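Local coordinates for INSIG protein homolog (Mycobacterium vanbaalenii PYR-1, PDB 4XU6) that binds diacylglycerol in the membrane as a trimeric, mostly helical bacterial relative of the sterol-sensing Insig proteins, at residues I140-V143 with V147-Y150; A58-L63 with A125-V130; V91-V96 with A106-A111. One frame throughout, in Å; residues are numbered along the deposited sequence.

The three contacts are spread over one bundle of transmembrane helices, with centres 20 to 23 Å apart and no touching atoms between them. Contact 3 joins helices 76-96 and 101-119 and is nested within the chain loop closed by contact 2, which pairs helix 48-64 with the early part of helix 122-144. Contact 1 follows, at the far end of that same helix, where the chain turns into strand 148-150. Contacts 2 and 3 lie on opposite sides of the chain's centre. Contact 1 holds Y150 of the lipid-binding site; in contact 3, T93 is hydrogen-bonded to H26 of the same site; contact 2 is apolar packing between two helices, with S59 touching a bound fatty acid.

Contact 1 (I140-V143 with V147-Y150); sequences IALV and VFAY. With TDA (N-tridecanoic acid), chain E.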
loop_
_atom_site.group_PDB
_atom_site.type_symbol
_atom_site.label_atom_id
_atom_site.label_comp_id
_atom_site.label_asym_id
_atom_site.label_seq_id
_atom_site.Cartn_x
_atom_site.Cartn_y
_atom_site.Cartn_z
ATOM N N ILE A 140 -9.264 3.163 -25.866
ATOM C CA ILE A 140 -8.872 2.389 -27.039
ATOM C C ILE A 140 -9.277 3.122 -28.327
ATOM O O ILE A 140 -8.502 3.186 -29.286
ATOM C CB ILE A 140 -9.465 0.961 -26.997
ATOM C CG1 ILE A 140 -8.718 0.101 -25.969
ATOM C CG2 ILE A 140 -9.412 0.296 -28.376
ATOM C CD1 ILE A 140 -9.515 -1.127 -25.495
ATOM N N ALA A 141 -10.480 3.691 -28.332
ATOM C CA ALA A 141 -10.948 4.465 -29.483
ATOM C C ALA A 141 -10.096 5.713 -29.711
ATOM O O ALA A 141 -9.750 6.034 -30.847
ATOM C CB ALA A 141 -12.411 4.856 -29.307
ATOM N N LEU A 142 -9.782 6.430 -28.633
ATOM C CA LEU A 142 -8.960 7.638 -28.727
ATOM C C LEU A 142 -7.555 7.335 -29.241
ATOM O O LEU A 142 -6.994 8.091 -30.037
ATOM C CB LEU A 142 -8.907 8.370 -27.375
ATOM C CG LEU A 142 -10.175 9.120 -26.960
ATOM C CD1 LEU A 142 -10.097 9.558 -25.514
ATOM C CD2 LEU A 142 -10.428 10.327 -27.846
ATOM N N VAL A 143 -6.986 6.222 -28.789
ATOM C CA VAL A 143 -5.680 5.791 -29.262
ATOM C C VAL A 143 -5.707 5.392 -30.745
ATOM O O VAL A 143 -4.801 5.745 -31.502
ATOM C CB VAL A 143 -5.117 4.642 -28.392
ATOM C CG1 VAL A 143 -3.933 3.981 -29.067
ATOM C CG2 VAL A 143 -4.723 5.174 -27.006
ATOM N N VAL A 147 -5.068 10.223 -31.004
ATOM C CA VAL A 147 -5.149 11.347 -30.070
ATOM C C VAL A 147 -4.009 11.316 -29.042
ATOM O O VAL A 147 -3.421 12.355 -28.708
ATOM C CB VAL A 147 -6.522 11.371 -29.355
ATOM C CG1 VAL A 147 -6.549 12.424 -28.262
ATOM C CG2 VAL A 147 -7.638 11.624 -30.357
ATOM N N PHE A 148 -3.713 10.120 -28.539
ATOM C CA PHE A 148 -2.555 9.906 -27.681
ATOM C C PHE A 148 -2.112 8.460 -27.824
ATOM O O PHE A 148 -2.768 7.679 -28.511
ATOM C CB PHE A 148 -2.855 10.278 -26.213
ATOM C CG PHE A 148 -3.791 9.320 -25.490
ATOM C CD1 PHE A 148 -5.158 9.357 -25.719
ATOM C CD2 PHE A 148 -3.297 8.427 -24.541
ATOM C CE1 PHE A 148 -6.027 8.495 -25.040
ATOM C CE2 PHE A 148 -4.153 7.559 -23.856
ATOM C CZ PHE A 148 -5.519 7.592 -24.110
ATOM N N ALA A 149 -0.996 8.098 -27.205
ATOM C CA ALA A 149 -0.558 6.711 -27.238
ATOM C C ALA A 149 0.039 6.311 -25.898
ATOM O O ALA A 149 0.510 7.168 -25.148
ATOM C CB ALA A 149 0.456 6.493 -28.358
ATOM N N TYR A 150 0.034 5.014 -25.611
ATOM C CA TYR A 150 0.741 4.494 -24.445
ATOM C C TYR A 150 2.174 4.135 -24.812
ATOM O O TYR A 150 2.489 3.906 -25.981
ATOM C CB TYR A 150 0.007 3.278 -23.849
ATOM C CG TYR A 150 -1.109 3.676 -22.911
ATOM C CD1 TYR A 150 -2.356 4.050 -23.403
ATOM C CD2 TYR A 150 -0.911 3.696 -21.530
ATOM C CE1 TYR A 150 -3.374 4.440 -22.544
ATOM C CE2 TYR A 150 -1.920 4.078 -20.668
ATOM C CZ TYR A 150 -3.151 4.448 -21.176
ATOM O OH TYR A 150 -4.162 4.841 -20.325
HETATM O O21 TDA E . -4.757 6.456 -17.815
HETATM O O22 TDA E . -5.465 7.897 -19.501
HETATM C C21 TDA E . -5.694 7.421 -18.388
HETATM C C22 TDA E . -6.888 7.886 -17.606
HETATM C C23 TDA E . -7.177 6.964 -16.418
HETATM C C24 TDA E . -8.287 7.532 -15.533
HETATM C C25 TDA E . -8.656 6.560 -14.411
HETATM C C26 TDA E . -9.745 7.117 -13.499
HETATM C C27 TDA E . -9.161 8.276 -12.704
HETATM C C28 TDA E . -10.163 8.873 -11.742
HETATM C C29 TDA E . -9.567 10.118 -11.105
HETATM C C30 TDA E . -10.568 10.665 -10.105
HETATM C C31 TDA E . -10.718 9.697 -8.940
HETATM C C32 TDA E . -11.569 10.308 -7.834
HETATM C C33 TDA E . -12.200 9.223 -6.970
HETATM O O HOH W 1 -2.350 6.496 -30.874
#
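A first torsion of 71° sets CG of F148 between its backbone N and carbonyl carbon and turns the ring back toward V143, whose CG2, anti to its own carbonyl carbon, meets it. The setting is a helix-to-strand connection: transmembrane helix 122-144 ends and a short turn leads into strand 148-150, which pairs antiparallel with strand 32-34. V143 CG2 sits over one face of the F148 ring in a CH-pi contact, 4.0 Å from the centroid and slightly toward the rim. The same methyl lies near the plane of the Y150 ring, at its edge. L142 approaches F148 obliquely, with CB 3.7 Å from CE1, while its CD2 packs against CG2 of V147; W48 of helix 48-64 touches both, and L142 also touches a second bound tridecanoic acid. The backbone closes the turn through V147 N, which donates to L142 O at 3.0 Å (N-H...O 156°). A water donates to both V143 O and F148 O, tying the last helical turn to the strand. At the strand's other end, Y150, a diacylglycerol-binding residue, hydrogen-bonds through its hydroxyl to E139, and Y150 OH lies 3.0 Å from carboxyl atom O21 of n-tridecanoic acid.

Contact 2 (A58-L63 with A125-V130); sequences ASLAEL and AAAGVV. Unlike the reference sequence in segment 125-130: A127 (reference Cys).
An antiparallel pair of transmembrane helices, 48-64 and 122-144, meets here through L60 and L63 on one side and A127 and V130 on the other. The axes of the two short segments come within 10.1 Å and their directions differ by 142°, an oblique antiparallel crossing; at this axis separation the leucine side chains make the contact. L60 does so from the middle of its segment. Its CB is directed at the other helix, and with CG anti to the carbonyl carbon (chi1 -71°) the side chain carries CD2 to A127, where this methyl ends 3.8 Å from the backbone O of A127 and 4.4 Å from A127 CB, nearer the carbonyl oxygen than the methyl. One turn further on, L63 reaches across with its own CD2, which lies 4.3 Å from both CA and CB of A127 and 4.4 Å from V130 CG2. A127, cysteine in the reference sequence, is thus touched by both leucines, while V130 takes part through a single methyl.

Helix 164-184 packs against the same residues: F171 and A175 on L60, A176 on A127. S59, in the same turn as L60, instead lines a pocket for n-tridecanoic acid and bonds its hydroxyl to A55 O.

No hydrogen bond crosses between the segments. The long separations mark a loose van der Waals contact, so attraction here probably rests on dispersion and on the fit of the side chains, without any polar link between the two segments that would fix one against the other in rotation or along its length.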
loop_
_atom_site.group_PDB
_atom_site.type_symbol
_atom_site.label_atom_id
_atom_site.label_comp_id
_atom_site.label_asym_id
_atom_site.label_seq_id
_atom_site.Cartn_x
_atom_site.Cartn_y
_atom_site.Cartn_z
ATOM N N ALA A 58 -19.076 12.388 -11.433
ATOM C CA ALA A 58 -20.418 12.798 -11.028
ATOM C C ALA A 58 -21.455 11.791 -11.529
ATOM O O ALA A 58 -22.437 11.516 -10.842
ATOM C CB ALA A 58 -20.733 14.205 -11.541
ATOM N N SER A 59 -21.236 11.254 -12.725
ATOM C CA SER A 59 -22.181 10.315 -13.333
ATOM C C SER A 59 -22.263 8.980 -12.591
ATOM O O SER A 59 -23.345 8.417 -12.430
ATOM C CB SER A 59 -21.824 10.070 -14.802
ATOM O OG SER A 59 -22.015 11.246 -15.572
ATOM N N LEU A 60 -21.111 8.466 -12.170
ATOM C CA LEU A 60 -21.049 7.195 -11.454
ATOM C C LEU A 60 -21.617 7.352 -10.050
ATOM O O LEU A 60 -22.258 6.439 -9.511
ATOM C CB LEU A 60 -19.599 6.680 -11.409
ATOM C CG LEU A 60 -19.049 6.181 -12.748
ATOM C CD1 LEU A 60 -17.508 6.139 -12.768
ATOM C CD2 LEU A 60 -19.610 4.808 -13.077
ATOM N N ALA A 61 -21.397 8.518 -9.454
ATOM C CA ALA A 61 -22.004 8.806 -8.163
ATOM C C ALA A 61 -23.527 8.827 -8.308
ATOM O O ALA A 61 -24.253 8.266 -7.487
ATOM C CB ALA A 61 -21.510 10.135 -7.634
ATOM N N GLU A 62 -24.006 9.494 -9.351
ATOM C CA GLU A 62 -25.445 9.537 -9.623
ATOM C C GLU A 62 -26.000 8.128 -9.864
ATOM O O GLU A 62 -27.035 7.753 -9.292
ATOM C CB GLU A 62 -25.732 10.442 -10.829
ATOM C CG GLU A 62 -27.201 10.446 -11.278
ATOM C CD GLU A 62 -28.122 11.169 -10.313
ATOM O OE1 GLU A 62 -27.625 11.952 -9.475
ATOM O OE2 GLU A 62 -29.354 10.955 -10.401
ATOM N N LEU A 63 -25.304 7.352 -10.695
ATOM C CA LEU A 63 -25.689 5.964 -10.975
ATOM C C LEU A 63 -25.923 5.148 -9.701
ATOM O O LEU A 63 -26.929 4.436 -9.586
ATOM C CB LEU A 63 -24.639 5.269 -11.855
ATOM C CG LEU A 63 -24.786 3.756 -12.092
ATOM C CD1 LEU A 63 -26.125 3.415 -12.761
ATOM C CD2 LEU A 63 -23.616 3.196 -12.907
ATOM N N ALA A 125 -19.525 -2.181 -6.635
ATOM C CA ALA A 125 -18.796 -3.021 -7.570
ATOM C C ALA A 125 -19.440 -2.972 -8.956
ATOM O O ALA A 125 -18.749 -3.035 -9.963
ATOM C CB ALA A 125 -18.718 -4.449 -7.064
ATOM N N ALA A 126 -20.767 -2.867 -9.000
ATOM C CA ALA A 126 -21.476 -2.792 -10.276
ATOM C C ALA A 126 -21.056 -1.536 -11.043
ATOM O O ALA A 126 -20.754 -1.592 -12.233
ATOM C CB ALA A 126 -22.995 -2.813 -10.052
ATOM N N ALA A 127 -21.044 -0.406 -10.346
ATOM C CA ALA A 127 -20.576 0.854 -10.917
ATOM C C ALA A 127 -19.119 0.703 -11.353
ATOM O O ALA A 127 -18.727 1.165 -12.428
ATOM C CB ALA A 127 -20.725 1.980 -9.893
ATOM N N GLY A 128 -18.328 0.041 -10.515
ATOM C CA GLY A 128 -16.948 -0.272 -10.860
ATOM C C GLY A 128 -16.811 -1.031 -12.173
ATOM O O GLY A 128 -15.966 -0.696 -13.000
ATOM N N VAL A 129 -17.649 -2.045 -12.378
ATOM C CA VAL A 129 -17.594 -2.829 -13.612
ATOM C C VAL A 129 -17.979 -1.992 -14.837
ATOM O O VAL A 129 -17.353 -2.103 -15.895
ATOM C CB VAL A 129 -18.499 -4.095 -13.542
ATOM C CG1 VAL A 129 -18.609 -4.753 -14.916
ATOM C CG2 VAL A 129 -17.942 -5.091 -12.540
ATOM N N VAL A 130 -19.011 -1.167 -14.691
ATOM C CA VAL A 130 -19.464 -0.303 -15.782
ATOM C C VAL A 130 -18.323 0.553 -16.367
ATOM O O VAL A 130 -18.099 0.556 -17.576
ATOM C CB VAL A 130 -20.646 0.594 -15.341
ATOM C CG1 VAL A 130 -20.973 1.627 -16.412
ATOM C CG2 VAL A 130 -21.881 -0.263 -15.034
#

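Contact 3 (V91-V96 with A106-A111); sequences VTTALV and ALVAAA. Unlike the reference sequence in segment 106-111: A109 (reference Cys).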
loop_
_atom_site.group_PDB
_atom_site.type_symbol
_atom_site.label_atom_id
_atom_site.label_comp_id
_atom_site.label_asym_id
_atom_site.label_seq_id
_atom_site.Cartn_x
_atom_site.Cartn_y
_atom_site.Cartn_z
ATOM N N VAL A 91 -1.039 7.159 -9.530
ATOM C CA VAL A 91 0.351 7.615 -9.655
ATOM C C VAL A 91 1.344 6.456 -9.593
ATOM O O VAL A 91 2.411 6.522 -10.199
ATOM C CB VAL A 91 0.731 8.735 -8.642
ATOM C CG1 VAL A 91 -0.142 9.975 -8.867
ATOM C CG2 VAL A 91 0.626 8.247 -7.195
ATOM N N THR A 92 0.990 5.386 -8.885
ATOM C CA THR A 92 1.859 4.207 -8.848
ATOM C C THR A 92 2.005 3.601 -10.243
ATOM O O THR A 92 3.088 3.143 -10.615
ATOM C CB THR A 92 1.338 3.129 -7.862
ATOM O OG1 THR A 92 1.373 3.644 -6.525
ATOM C CG2 THR A 92 2.203 1.860 -7.928
ATOM N N THR A 93 0.924 3.602 -11.019
ATOM C CA THR A 93 1.014 3.051 -12.372
ATOM C C THR A 93 2.002 3.844 -13.212
ATOM O O THR A 93 2.664 3.288 -14.067
ATOM C CB THR A 93 -0.346 2.964 -13.103
ATOM O OG1 THR A 93 -0.889 4.274 -13.301
ATOM C CG2 THR A 93 -1.327 2.100 -12.315
ATOM N N ALA A 94 2.114 5.141 -12.948
ATOM C CA ALA A 94 3.106 5.959 -13.644
ATOM C C ALA A 94 4.525 5.527 -13.257
ATOM O O ALA A 94 5.430 5.460 -14.099
ATOM C CB ALA A 94 2.884 7.433 -13.324
ATOM N N LEU A 95 4.720 5.221 -11.980
ATOM C CA LEU A 95 6.044 4.819 -11.501
ATOM C C LEU A 95 6.474 3.445 -12.014
ATOM O O LEU A 95 7.656 3.216 -12.230
ATOM C CB LEU A 95 6.086 4.816 -9.971
ATOM C CG LEU A 95 5.746 6.138 -9.281
ATOM C CD1 LEU A 95 5.811 5.994 -7.760
ATOM C CD2 LEU A 95 6.663 7.242 -9.752
ATOM N N VAL A 96 5.527 2.530 -12.199
ATOM C CA VAL A 96 5.900 1.149 -12.498
ATOM C C VAL A 96 5.577 0.710 -13.923
ATOM O O VAL A 96 5.760 -0.455 -14.262
ATOM C CB VAL A 96 5.261 0.147 -11.482
ATOM C CG1 VAL A 96 5.638 0.523 -10.050
ATOM C CG2 VAL A 96 3.727 0.091 -11.639
ATOM N N ALA A 106 -1.159 -7.102 -11.824
ATOM C CA ALA A 106 -1.559 -7.772 -10.580
ATOM C C ALA A 106 -1.522 -6.802 -9.400
ATOM O O ALA A 106 -2.385 -6.848 -8.510
ATOM C CB ALA A 106 -0.653 -8.973 -10.311
ATOM N N LEU A 107 -0.526 -5.917 -9.389
ATOM C CA LEU A 107 -0.401 -4.961 -8.285
ATOM C C LEU A 107 -1.615 -4.026 -8.248
ATOM O O LEU A 107 -2.204 -3.806 -7.195
ATOM C CB LEU A 107 0.898 -4.156 -8.401
ATOM C CG LEU A 107 1.085 -3.057 -7.349
ATOM C CD1 LEU A 107 1.097 -3.646 -5.940
ATOM C CD2 LEU A 107 2.369 -2.259 -7.617
ATOM N N VAL A 108 -1.991 -3.492 -9.408
ATOM C CA VAL A 108 -3.144 -2.606 -9.507
ATOM C C VAL A 108 -4.441 -3.345 -9.162
ATOM O O VAL A 108 -5.299 -2.814 -8.454
ATOM C CB VAL A 108 -3.233 -1.959 -10.910
ATOM C CG1 VAL A 108 -4.429 -0.996 -10.991
ATOM C CG2 VAL A 108 -1.930 -1.225 -11.212
ATOM N N ALA A 109 -4.579 -4.577 -9.644
ATOM C CA ALA A 109 -5.749 -5.384 -9.293
ATOM C C ALA A 109 -5.841 -5.644 -7.788
ATOM O O ALA A 109 -6.932 -5.661 -7.223
ATOM C CB ALA A 109 -5.765 -6.702 -10.072
ATOM N N ALA A 110 -4.705 -5.863 -7.137
ATOM C CA ALA A 110 -4.701 -6.067 -5.685
ATOM C C ALA A 110 -5.147 -4.798 -4.970
ATOM O O ALA A 110 -5.928 -4.850 -4.034
ATOM C CB ALA A 110 -3.311 -6.502 -5.195
ATOM N N ALA A 111 -4.640 -3.653 -5.414
ATOM C CA ALA A 111 -5.017 -2.379 -4.810
ATOM C C ALA A 111 -6.510 -2.133 -4.982
ATOM O O ALA A 111 -7.183 -1.677 -4.059
ATOM C CB ALA A 111 -4.209 -1.235 -5.429
#
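No ring or other flat side chain takes part where T92 and T93 meet L107 and V108, so there are no faces or edges to share, and the two helices touch through branched methyl groups. The tighter pair is T93 and V108, whose CG2 atoms stand 3.6 Å apart, with the side chains crossing at about a right angle. T92 and L107 cross in the same way, but more loosely, with T92 CG2 4.1 Å from L107 CD2. These two meetings account for the close contacts between segments whose nearest CA atoms, those of T93 and V108, are 7.6 Å apart.

Each threonine divides its two branches between different tasks. In T93, chi1 of 64° places OG1 between the backbone N and the carbonyl carbon, where it hydrogen-bonds to Y90 O in the preceding turn and to NE2 of H26, a diacylglycerol-binding residue; CG2 is left to face V108. T92 keeps OG1 on G88 O and offers its methyl to L107. Both hydroxyls have a carbonyl partner in their own helix, and that of T93 a further one in H26, while the meeting with helix 101-119 stays apolar. The bond to H26 is consistent with T93 being a second-shell residue that positions it.

Helix 76-96 also packs against helix 5-29, whose S25 and H26 touch A94. F163, just before helix 164-184, packs on both T93 and V108, and P166 at the start of that helix reaches V108 and A109. Both helices also meet the neighbouring subunits: L107 packs on T92 of the second subunit and T92 on L107 of the third, while V96 and A110 touch L95 and G88 of the second subunit, placing helices 76-96 and 101-119 at the subunit interface.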